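Local coordinates for AxyAgu115A (Amphibacillus xylanus NBRC 15112, PDB 6NPS), which probably acts as an alpha-glucuronidase of glycoside hydrolase family 115, hydrolysing glucuronic acid side groups from arabinoglucuronoxylan, at residues 483-494 against 503-511; 663-671 against 761-770. The protein carries 3 engineered substitutions. One frame throughout, in Å; residues are numbered along the deposited sequence.

Contact 1 of 2, residues 483-494 against 503-511; sequences DDYTKQWIEQQF and KDKVFELLN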
loop_
_atom_site.group_PDB
_atom_site.type_symbol
_atom_site.label_atom_id
_atom_site.label_comp_id
_atom_site.label_asym_id
_atom_site.label_seq_id
_atom_site.Cartn_x
_atom_site.Cartn_y
_atom_site.Cartn_z
ATOM N N ASP A 483 -26.949 26.953 17.180
ATOM C CA ASP A 483 -26.286 26.875 18.480
ATOM C C ASP A 483 -27.257 27.196 19.607
ATOM O O ASP A 483 -27.265 26.517 20.638
ATOM C CB ASP A 483 -25.097 27.840 18.555
ATOM C CG ASP A 483 -23.875 27.337 17.804
ATOM O OD1 ASP A 483 -23.920 26.222 17.224
ATOM O OD2 ASP A 483 -22.858 28.076 17.793
ATOM N N ASP A 484 -28.011 28.290 19.471
ATOM C CA ASP A 484 -29.077 28.588 20.431
ATOM C C ASP A 484 -30.097 27.452 20.524
ATOM O O ASP A 484 -30.562 27.121 21.625
ATOM C CB ASP A 484 -29.775 29.892 20.060
ATOM C CG ASP A 484 -28.923 31.113 20.384
ATOM O OD1 ASP A 484 -27.881 30.968 21.072
ATOM O OD2 ASP A 484 -29.291 32.219 19.939
ATOM N N TYR A 485 -30.474 26.850 19.388
ATOM C CA TYR A 485 -31.394 25.709 19.455
ATOM C C TYR A 485 -30.787 24.594 20.297
ATOM O O TYR A 485 -31.447 24.026 21.178
ATOM C CB TYR A 485 -31.723 25.144 18.063
ATOM C CG TYR A 485 -32.744 24.013 18.204
ATOM C CD1 TYR A 485 -34.090 24.290 18.203
ATOM C CD2 TYR A 485 -32.335 22.673 18.403
ATOM C CE1 TYR A 485 -35.059 23.266 18.373
ATOM C CE2 TYR A 485 -33.259 21.660 18.578
ATOM C CZ TYR A 485 -34.617 21.959 18.558
ATOM O OH TYR A 485 -35.535 20.961 18.725
ATOM N N THR A 486 -29.509 24.283 20.046
ATOM C CA THR A 486 -28.858 23.195 20.769
ATOM C C THR A 486 -28.870 23.481 22.254
ATOM O O THR A 486 -29.232 22.617 23.065
ATOM C CB THR A 486 -27.432 23.005 20.237
ATOM O OG1 THR A 486 -27.509 22.823 18.823
ATOM C CG2 THR A 486 -26.716 21.774 20.836
ATOM N N LYS A 487 -28.541 24.725 22.633
ATOM C CA LYS A 487 -28.491 25.044 24.049
ATOM C C LYS A 487 -29.866 24.950 24.670
ATOM O O LYS A 487 -30.004 24.506 25.811
ATOM C CB LYS A 487 -27.901 26.439 24.260
ATOM C CG LYS A 487 -26.443 26.496 23.803
ATOM C CD LYS A 487 -25.873 27.903 24.075
ATOM C CE LYS A 487 -24.348 27.847 24.160
ATOM N NZ LYS A 487 -23.657 28.393 22.967
ATOM N N GLN A 488 -30.896 25.406 23.955
ATOM C CA GLN A 488 -32.253 25.237 24.467
ATOM C C GLN A 488 -32.632 23.763 24.569
ATOM O O GLN A 488 -33.375 23.357 25.491
ATOM C CB GLN A 488 -33.257 25.989 23.575
ATOM C CG GLN A 488 -33.170 27.492 23.853
ATOM C CD GLN A 488 -34.047 28.357 22.957
ATOM O OE1 GLN A 488 -35.213 28.043 22.700
ATOM N NE2 GLN A 488 -33.486 29.473 22.497
ATOM N N TRP A 489 -32.163 22.951 23.628
ATOM C CA TRP A 489 -32.467 21.530 23.697
ATOM C C TRP A 489 -31.763 20.889 24.898
ATOM O O TRP A 489 -32.347 20.040 25.576
ATOM C CB TRP A 489 -32.051 20.867 22.385
ATOM C CG TRP A 489 -32.418 19.430 22.220
ATOM C CD1 TRP A 489 -33.588 18.922 21.654
ATOM C CD2 TRP A 489 -31.593 18.296 22.534
ATOM N NE1 TRP A 489 -33.526 17.543 21.633
ATOM C CE2 TRP A 489 -32.322 17.134 22.164
ATOM C CE3 TRP A 489 -30.301 18.149 23.096
ATOM C CZ2 TRP A 489 -31.810 15.840 22.349
ATOM C CZ3 TRP A 489 -29.803 16.877 23.300
ATOM C CH2 TRP A 489 -30.552 15.730 22.921
ATOM N N ILE A 490 -30.517 21.293 25.176
ATOM C CA ILE A 490 -29.805 20.793 26.362
ATOM C C ILE A 490 -30.543 21.173 27.645
ATOM O O ILE A 490 -30.699 20.356 28.558
ATOM C CB ILE A 490 -28.360 21.321 26.357
ATOM C CG1 ILE A 490 -27.598 20.637 25.242
ATOM C CG2 ILE A 490 -27.670 21.110 27.745
ATOM C CD1 ILE A 490 -26.345 21.409 24.812
ATOM N N GLU A 491 -31.032 22.413 27.728
ATOM C CA GLU A 491 -31.786 22.839 28.905
ATOM C C GLU A 491 -33.035 21.986 29.099
ATOM O O GLU A 491 -33.399 21.639 30.234
ATOM C CB GLU A 491 -32.177 24.308 28.759
ATOM C CG GLU A 491 -32.686 24.931 30.040
ATOM C CD GLU A 491 -31.576 25.096 31.051
ATOM O OE1 GLU A 491 -31.839 24.990 32.272
ATOM O OE2 GLU A 491 -30.431 25.317 30.608
ATOM N N GLN A 492 -33.707 21.656 27.994
ATOM C CA GLN A 492 -34.932 20.854 28.033
ATOM C C GLN A 492 -34.667 19.444 28.556
ATOM O O GLN A 492 -35.475 18.895 29.308
ATOM C CB GLN A 492 -35.531 20.824 26.630
ATOM C CG GLN A 492 -36.843 20.108 26.438
ATOM C CD GLN A 492 -37.327 20.271 24.984
ATOM O OE1 GLN A 492 -36.733 19.714 24.047
ATOM N NE2 GLN A 492 -38.371 21.071 24.794
ATOM N N GLN A 493 -33.535 18.834 28.178
ATOM C CA GLN A 493 -33.207 17.512 28.705
ATOM C C GLN A 493 -32.562 17.549 30.093
ATOM O O GLN A 493 -32.722 16.594 30.853
ATOM C CB GLN A 493 -32.256 16.762 27.774
ATOM C CG GLN A 493 -32.517 16.880 26.300
ATOM C CD GLN A 493 -33.971 16.770 25.938
ATOM O OE1 GLN A 493 -34.706 15.979 26.536
ATOM N NE2 GLN A 493 -34.410 17.578 24.961
ATOM N N PHE A 494 -31.784 18.586 30.432
ATOM C CA PHE A 494 -30.890 18.487 31.586
ATOM C C PHE A 494 -31.105 19.592 32.626
ATOM O O PHE A 494 -30.273 19.750 33.526
ATOM C CB PHE A 494 -29.439 18.464 31.121
ATOM C CG PHE A 494 -29.110 17.242 30.328
ATOM C CD1 PHE A 494 -29.212 15.983 30.912
ATOM C CD2 PHE A 494 -28.739 17.330 28.998
ATOM C CE1 PHE A 494 -28.940 14.823 30.162
ATOM C CE2 PHE A 494 -28.473 16.151 28.240
ATOM C CZ PHE A 494 -28.582 14.920 28.836
ATOM N N LYS A 503 -23.662 22.350 31.452
ATOM C CA LYS A 503 -24.451 22.446 30.225
ATOM C C LYS A 503 -23.632 23.012 29.084
ATOM O O LYS A 503 -23.843 22.617 27.930
ATOM C CB LYS A 503 -25.710 23.279 30.457
ATOM C CG LYS A 503 -26.738 22.488 31.207
ATOM C CD LYS A 503 -28.031 23.231 31.460
ATOM C CE LYS A 503 -27.800 24.370 32.436
ATOM N NZ LYS A 503 -29.078 24.800 33.088
ATOM N N ASP A 504 -22.659 23.886 29.358
ATOM C CA ASP A 504 -21.859 24.323 28.223
ATOM C C ASP A 504 -20.894 23.234 27.795
ATOM O O ASP A 504 -20.484 23.192 26.635
ATOM C CB ASP A 504 -21.099 25.614 28.498
ATOM C CG ASP A 504 -20.565 26.254 27.197
ATOM O OD1 ASP A 504 -21.310 27.028 26.543
ATOM O OD2 ASP A 504 -19.412 25.965 26.807
ATOM N N LYS A 505 -20.507 22.346 28.704
ATOM C CA LYS A 505 -19.707 21.213 28.277
ATOM C C LYS A 505 -20.539 20.273 27.403
ATOM O O LYS A 505 -20.041 19.774 26.384
ATOM C CB LYS A 505 -19.135 20.497 29.497
ATOM C CG LYS A 505 -18.001 21.312 30.177
ATOM C CD LYS A 505 -17.523 20.642 31.457
ATOM C CE LYS A 505 -16.396 21.480 32.066
ATOM N NZ LYS A 505 -15.856 20.801 33.253
ATOM N N VAL A 506 -21.808 20.041 27.771
ATOM C CA VAL A 506 -22.690 19.241 26.905
ATOM C C VAL A 506 -22.785 19.874 25.523
ATOM O O VAL A 506 -22.752 19.181 24.503
ATOM C CB VAL A 506 -24.082 19.076 27.534
ATOM C CG1 VAL A 506 -25.040 18.368 26.516
ATOM C CG2 VAL A 506 -23.961 18.284 28.840
ATOM N N PHE A 507 -22.873 21.206 25.460
ATOM C CA PHE A 507 -22.903 21.860 24.153
ATOM C C PHE A 507 -21.628 21.574 23.353
ATOM O O PHE A 507 -21.699 21.251 22.160
ATOM C CB PHE A 507 -23.107 23.368 24.312
ATOM C CG PHE A 507 -23.021 24.098 23.003
ATOM C CD1 PHE A 507 -24.070 24.033 22.087
ATOM C CD2 PHE A 507 -21.862 24.761 22.636
ATOM C CE1 PHE A 507 -23.980 24.657 20.857
ATOM C CE2 PHE A 507 -21.760 25.392 21.411
ATOM C CZ PHE A 507 -22.834 25.335 20.509
ATOM N N GLU A 508 -20.443 21.686 23.987
ATOM C CA GLU A 508 -19.209 21.316 23.289
ATOM C C GLU A 508 -19.266 19.898 22.733
ATOM O O GLU A 508 -18.735 19.645 21.649
ATOM C CB GLU A 508 -18.004 21.425 24.217
ATOM C CG GLU A 508 -17.657 22.839 24.662
ATOM C CD GLU A 508 -16.364 22.867 25.489
ATOM O OE1 GLU A 508 -15.281 22.525 24.947
ATOM O OE2 GLU A 508 -16.433 23.222 26.687
ATOM N N LEU A 509 -19.815 18.940 23.505
ATOM C CA LEU A 509 -19.853 17.539 23.078
ATOM C C LEU A 509 -20.755 17.365 21.862
ATOM O O LEU A 509 -20.377 16.704 20.888
ATOM C CB LEU A 509 -20.366 16.628 24.211
ATOM C CG LEU A 509 -19.426 16.524 25.405
ATOM C CD1 LEU A 509 -20.019 15.684 26.514
ATOM C CD2 LEU A 509 -18.081 15.935 24.948
ATOM N N LEU A 510 -21.978 17.926 21.922
ATOM C CA LEU A 510 -22.963 17.674 20.861
ATOM C C LEU A 510 -22.554 18.379 19.580
ATOM O O LEU A 510 -22.571 17.782 18.490
ATOM C CB LEU A 510 -24.363 18.162 21.282
ATOM C CG LEU A 510 -24.983 17.508 22.502
ATOM C CD1 LEU A 510 -26.417 18.049 22.736
ATOM C CD2 LEU A 510 -25.003 16.025 22.245
ATOM N N ASN A 511 -22.198 19.656 19.701
ATOM C CA ASN A 511 -21.712 20.420 18.563
ATOM C C ASN A 511 -20.414 19.834 18.043
ATOM O O ASN A 511 -20.209 19.728 16.826
ATOM C CB ASN A 511 -21.513 21.874 18.972
ATOM C CG ASN A 511 -21.511 22.799 17.789
ATOM O OD1 ASN A 511 -22.563 23.086 17.218
ATOM N ND2 ASN A 511 -20.330 23.259 17.396
HETATM O O HOH W 1 -25.460 21.642 16.974
#

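Contact 2 of 2, residues 663-671 against 761-770; sequences KPRLLVSID and VKTPVGKVTI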
loop_
_atom_site.group_PDB
_atom_site.type_symbol
_atom_site.label_atom_id
_atom_site.label_comp_id
_atom_site.label_asym_id
_atom_site.label_seq_id
_atom_site.Cartn_x
_atom_site.Cartn_y
_atom_site.Cartn_z
ATOM N N LYS A 663 21.711 -0.592 13.134
ATOM C CA LYS A 663 22.591 0.534 13.477
ATOM C C LYS A 663 21.832 1.601 14.254
ATOM O O LYS A 663 20.620 1.749 14.087
ATOM C CB LYS A 663 23.177 1.157 12.218
ATOM C CG LYS A 663 24.332 0.375 11.616
ATOM C CD LYS A 663 24.893 1.074 10.391
ATOM C CE LYS A 663 25.840 0.149 9.605
ATOM N NZ LYS A 663 25.730 -1.299 10.009
ATOM N N PRO A 664 22.532 2.397 15.118
ATOM C CA PRO A 664 21.848 3.439 15.924
ATOM C C PRO A 664 21.506 4.681 15.109
ATOM O O PRO A 664 22.085 5.780 15.234
ATOM C CB PRO A 664 22.871 3.724 17.034
ATOM C CG PRO A 664 24.159 3.451 16.419
ATOM C CD PRO A 664 23.949 2.269 15.485
ATOM N N ARG A 665 20.531 4.509 14.251
ATOM C CA ARG A 665 20.107 5.532 13.326
ATOM C C ARG A 665 18.967 6.332 13.937
ATOM O O ARG A 665 18.197 5.842 14.785
ATOM C CB ARG A 665 19.653 4.891 11.995
ATOM C CG ARG A 665 20.708 4.120 11.262
ATOM C CD ARG A 665 20.132 2.931 10.377
ATOM N NE ARG A 665 18.853 3.296 9.747
ATOM C CZ ARG A 665 18.129 2.465 9.000
ATOM N NH1 ARG A 665 18.574 1.218 8.830
ATOM N NH2 ARG A 665 16.944 2.872 8.472
ATOM N N LEU A 666 18.839 7.571 13.459
ATOM C CA LEU A 666 17.831 8.489 13.939
ATOM C C LEU A 666 17.186 9.177 12.748
ATOM O O LEU A 666 17.882 9.691 11.863
ATOM C CB LEU A 666 18.480 9.556 14.867
ATOM C CG LEU A 666 18.946 9.060 16.232
ATOM C CD1 LEU A 666 19.619 10.265 16.983
ATOM C CD2 LEU A 666 17.773 8.508 17.038
ATOM N N LEU A 667 15.874 9.241 12.749
ATOM C CA LEU A 667 15.155 9.914 11.687
ATOM C C LEU A 667 14.814 11.324 12.152
ATOM O O LEU A 667 14.243 11.499 13.229
ATOM C CB LEU A 667 13.891 9.120 11.334
ATOM C CG LEU A 667 13.101 9.797 10.219
ATOM C CD1 LEU A 667 13.869 9.571 8.898
ATOM C CD2 LEU A 667 11.689 9.232 10.144
ATOM N N VAL A 668 15.172 12.326 11.352
ATOM C CA VAL A 668 14.773 13.709 11.610
ATOM C C VAL A 668 13.604 14.060 10.696
ATOM O O VAL A 668 13.701 13.892 9.475
ATOM C CB VAL A 668 15.953 14.674 11.375
ATOM C CG1 VAL A 668 15.513 16.140 11.554
ATOM C CG2 VAL A 668 17.125 14.322 12.277
ATOM N N SER A 669 12.508 14.582 11.263
ATOM C CA SER A 669 11.356 14.919 10.440
ATOM C C SER A 669 10.805 16.285 10.817
ATOM O O SER A 669 10.846 16.682 11.983
ATOM C CB SER A 669 10.266 13.834 10.557
ATOM O OG SER A 669 9.817 13.662 11.899
ATOM N N ILE A 670 10.305 17.009 9.822
ATOM C CA ILE A 670 9.772 18.354 10.030
ATOM C C ILE A 670 8.296 18.219 10.389
ATOM O O ILE A 670 7.526 17.628 9.630
ATOM C CB ILE A 670 9.935 19.218 8.768
ATOM C CG1 ILE A 670 11.393 19.231 8.284
ATOM C CG2 ILE A 670 9.362 20.658 9.020
ATOM C CD1 ILE A 670 12.374 19.602 9.400
ATOM N N ASP A 671 7.880 18.769 11.520
ATOM C CA ASP A 671 6.503 18.505 11.933
ATOM C C ASP A 671 5.530 19.171 10.958
ATOM O O ASP A 671 5.801 20.248 10.427
ATOM C CB ASP A 671 6.282 18.987 13.364
ATOM C CG ASP A 671 7.144 18.220 14.381
ATOM O OD1 ASP A 671 7.872 17.280 13.988
ATOM O OD2 ASP A 671 7.112 18.577 15.579
ATOM N N VAL A 761 21.752 18.991 12.722
ATOM C CA VAL A 761 21.434 17.885 13.626
ATOM C C VAL A 761 22.394 16.746 13.307
ATOM O O VAL A 761 22.281 16.115 12.245
ATOM C CB VAL A 761 19.994 17.394 13.480
ATOM C CG1 VAL A 761 19.739 16.284 14.506
ATOM C CG2 VAL A 761 19.017 18.548 13.654
ATOM N N LYS A 762 23.289 16.439 14.238
ATOM C CA LYS A 762 24.241 15.358 14.050
ATOM C C LYS A 762 23.746 14.118 14.778
ATOM O O LYS A 762 23.311 14.194 15.937
ATOM C CB LYS A 762 25.644 15.765 14.503
ATOM C CG LYS A 762 26.293 16.616 13.431
ATOM C CD LYS A 762 27.798 16.766 13.576
ATOM C CE LYS A 762 28.207 16.920 15.026
ATOM N NZ LYS A 762 28.398 18.347 15.433
ATOM N N THR A 763 23.758 12.983 14.066
ATOM C CA THR A 763 23.300 11.705 14.587
ATOM C C THR A 763 24.443 10.702 14.468
ATOM O O THR A 763 25.466 11.012 13.843
ATOM C CB THR A 763 22.081 11.201 13.811
ATOM O OG1 THR A 763 22.529 10.704 12.546
ATOM C CG2 THR A 763 21.022 12.315 13.611
ATOM N N PRO A 764 24.323 9.504 15.048
ATOM C CA PRO A 764 25.450 8.557 14.989
ATOM C C PRO A 764 25.858 8.167 13.585
ATOM O O PRO A 764 27.003 7.744 13.396
ATOM C CB PRO A 764 24.937 7.351 15.790
ATOM C CG PRO A 764 24.035 7.999 16.824
ATOM C CD PRO A 764 23.318 9.072 16.043
ATOM N N VAL A 765 25.005 8.359 12.580
ATOM C CA VAL A 765 25.319 7.892 11.238
ATOM C C VAL A 765 25.381 9.009 10.207
ATOM O O VAL A 765 25.705 8.740 9.043
ATOM C CB VAL A 765 24.322 6.804 10.801
ATOM C CG1 VAL A 765 24.249 5.723 11.884
ATOM C CG2 VAL A 765 22.952 7.417 10.574
ATOM N N GLY A 766 25.118 10.261 10.588
ATOM C CA GLY A 766 25.144 11.320 9.590
ATOM C C GLY A 766 24.756 12.682 10.129
ATOM O O GLY A 766 24.886 12.930 11.328
ATOM N N LYS A 767 24.236 13.549 9.271
ATOM C CA LYS A 767 24.000 14.940 9.633
ATOM C C LYS A 767 22.844 15.462 8.798
ATOM O O LYS A 767 22.857 15.293 7.578
ATOM C CB LYS A 767 25.264 15.770 9.359
ATOM C CG LYS A 767 25.056 17.245 9.524
ATOM C CD LYS A 767 26.389 17.988 9.681
ATOM C CE LYS A 767 27.497 17.320 8.926
ATOM N NZ LYS A 767 28.565 18.283 8.535
ATOM N N VAL A 768 21.851 16.056 9.438
ATOM C CA VAL A 768 20.706 16.652 8.747
ATOM C C VAL A 768 20.804 18.163 8.919
ATOM O O VAL A 768 20.996 18.653 10.040
ATOM C CB VAL A 768 19.369 16.112 9.283
ATOM C CG1 VAL A 768 18.165 16.847 8.622
ATOM C CG2 VAL A 768 19.256 14.571 9.000
ATOM N N THR A 769 20.688 18.906 7.823
ATOM C CA THR A 769 20.610 20.359 7.906
ATOM C C THR A 769 19.159 20.786 7.725
ATOM O O THR A 769 18.473 20.308 6.812
ATOM C CB THR A 769 21.531 20.951 6.849
ATOM O OG1 THR A 769 22.828 20.397 7.075
ATOM C CG2 THR A 769 21.611 22.448 6.928
ATOM N N ILE A 770 18.659 21.607 8.639
ATOM C CA ILE A 770 17.304 22.138 8.545
ATOM C C ILE A 770 17.410 23.609 8.174
ATOM O O ILE A 770 18.057 24.397 8.891
ATOM C CB ILE A 770 16.538 21.935 9.856
ATOM C CG1 ILE A 770 16.429 20.448 10.162
ATOM C CG2 ILE A 770 15.162 22.620 9.814
ATOM C CD1 ILE A 770 15.609 20.159 11.384
HETATM O O HOH W 2 20.644 9.396 11.234
#

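Contact 1 of 2, residues 483-494 against 503-511
Two helices joined by a short connection, 482-494 and 500-519, pack here through interlocked side chains: I490 is a knob among K503, V506, F507 and L510, and F507 a knob among D483, T486, K487 and I490. The N-to-C directions of the two short segments differ by 123°, with axes 9.8 Å apart at closest approach. I490 suits the centre because its branches divide the work: CG1 meets V506 CG1 at 3.6 Å and also L510 CD1, CG2 lies along the aliphatic part of K503, and CD1 presses on the backbone of F507, 3.5 Å from its CA. The F507 ring reaches the first helix because chi1 (175°) holds CG anti to the backbone N. K487 NZ stands over one face, 4.0 Å from the ring centroid, in a cation-pi contact, while CE makes a CH-pi contact on that face; a long lysine can thus cover a phenyl ring and keep its amine at the surface. The carboxylate of D483 comes to the ring edge instead, CG 3.5 Å from F507 CZ, its plane nearly perpendicular to the ring. At the other end, K503 NZ closes a salt bridge with E491, 2.9 Å from OE2 through that oxygen's syn lone pair, with a weaker bond to OE1. Nearer N511, a water donates to T486 OG1 and N511 OD1; T486 OG1 is also bonded to T482 O. W489 rests a ring carbon on L510 CD1 and leans on L459 of helix 458-469, whereas V506 reaches L555 of helix 537-558 and F494 touches V571 of helix 564-596, so the pair is wedged among three further helices.

Contact 2 of 2, residues 663-671 against 761-770
V668 and V768 meet tip to tip where two beta sheets lie face to face, strands 666-670 and 766-770 running almost parallel, 7° apart, with axes 8.7 Å from each other. From V668 CB, itself 4.1 Å from V768 CG2, the side chain forks. CG1, anti to the backbone N (chi1 176°), meets V768 CG1 and I770 CD1, both at 4.0 Å; CG2 meets V768 CG2 at 3.9 Å and, on the adjoining strand, V761 CG1. Valine suits this place because its two methyls span both strands of the hairpin without a long chain to bury. Replacing V668 with alanine would probably open a gap between the sheets, since V761 and I770 would lose the methyls they rest on and V768 most of its contact. Further along, the CD1 atoms of I670 and I770 meet tip to tip at 3.8 Å. Toward the hairpin turn, L666 slides past T763 and sets CD1 against the ring of P764, crossing it at about a right angle. A water bridges here, donating to L666 O and accepting from T763 OG1, which also receives weak bonds from the amides of V765 and G766. P664, centre of an inverse gamma turn, turns its carbonyl O onto P764 CB at 3.3 Å; that buried oxygen finds no hydrogen-bonding partner. R665 lends its CG to V765 while its guanidinium group pairs with E678 and bonds N650 O of the second subunit. Strand 666-670 lies between strands 676-677 and 700-706, whose F702 touches V668, V761 and I770; from the facing sheet, A712 and Y714 of strand 712-718 pack against L666.

Contacts 1 and 2 are separate in space, their centres about 49 Å apart and their nearest atoms about 25 Å, and they follow one another along the chain. The centre of contact 1, which joins helices within the family 115 sequence range, lies about 15 Å from the centre of the chain; that of contact 2, which pairs two sheets in a peripheral all-beta region, lies about 47 Å from it. Each has one water bridging its segments, but 483-494 and 503-511 add a salt bridge and a cation-pi contact to their apolar centre, while 663-671 and 761-770 meet otherwise mainly through aliphatic groups. Contact 2 borders the second subunit, which does not touch contact 1's segments.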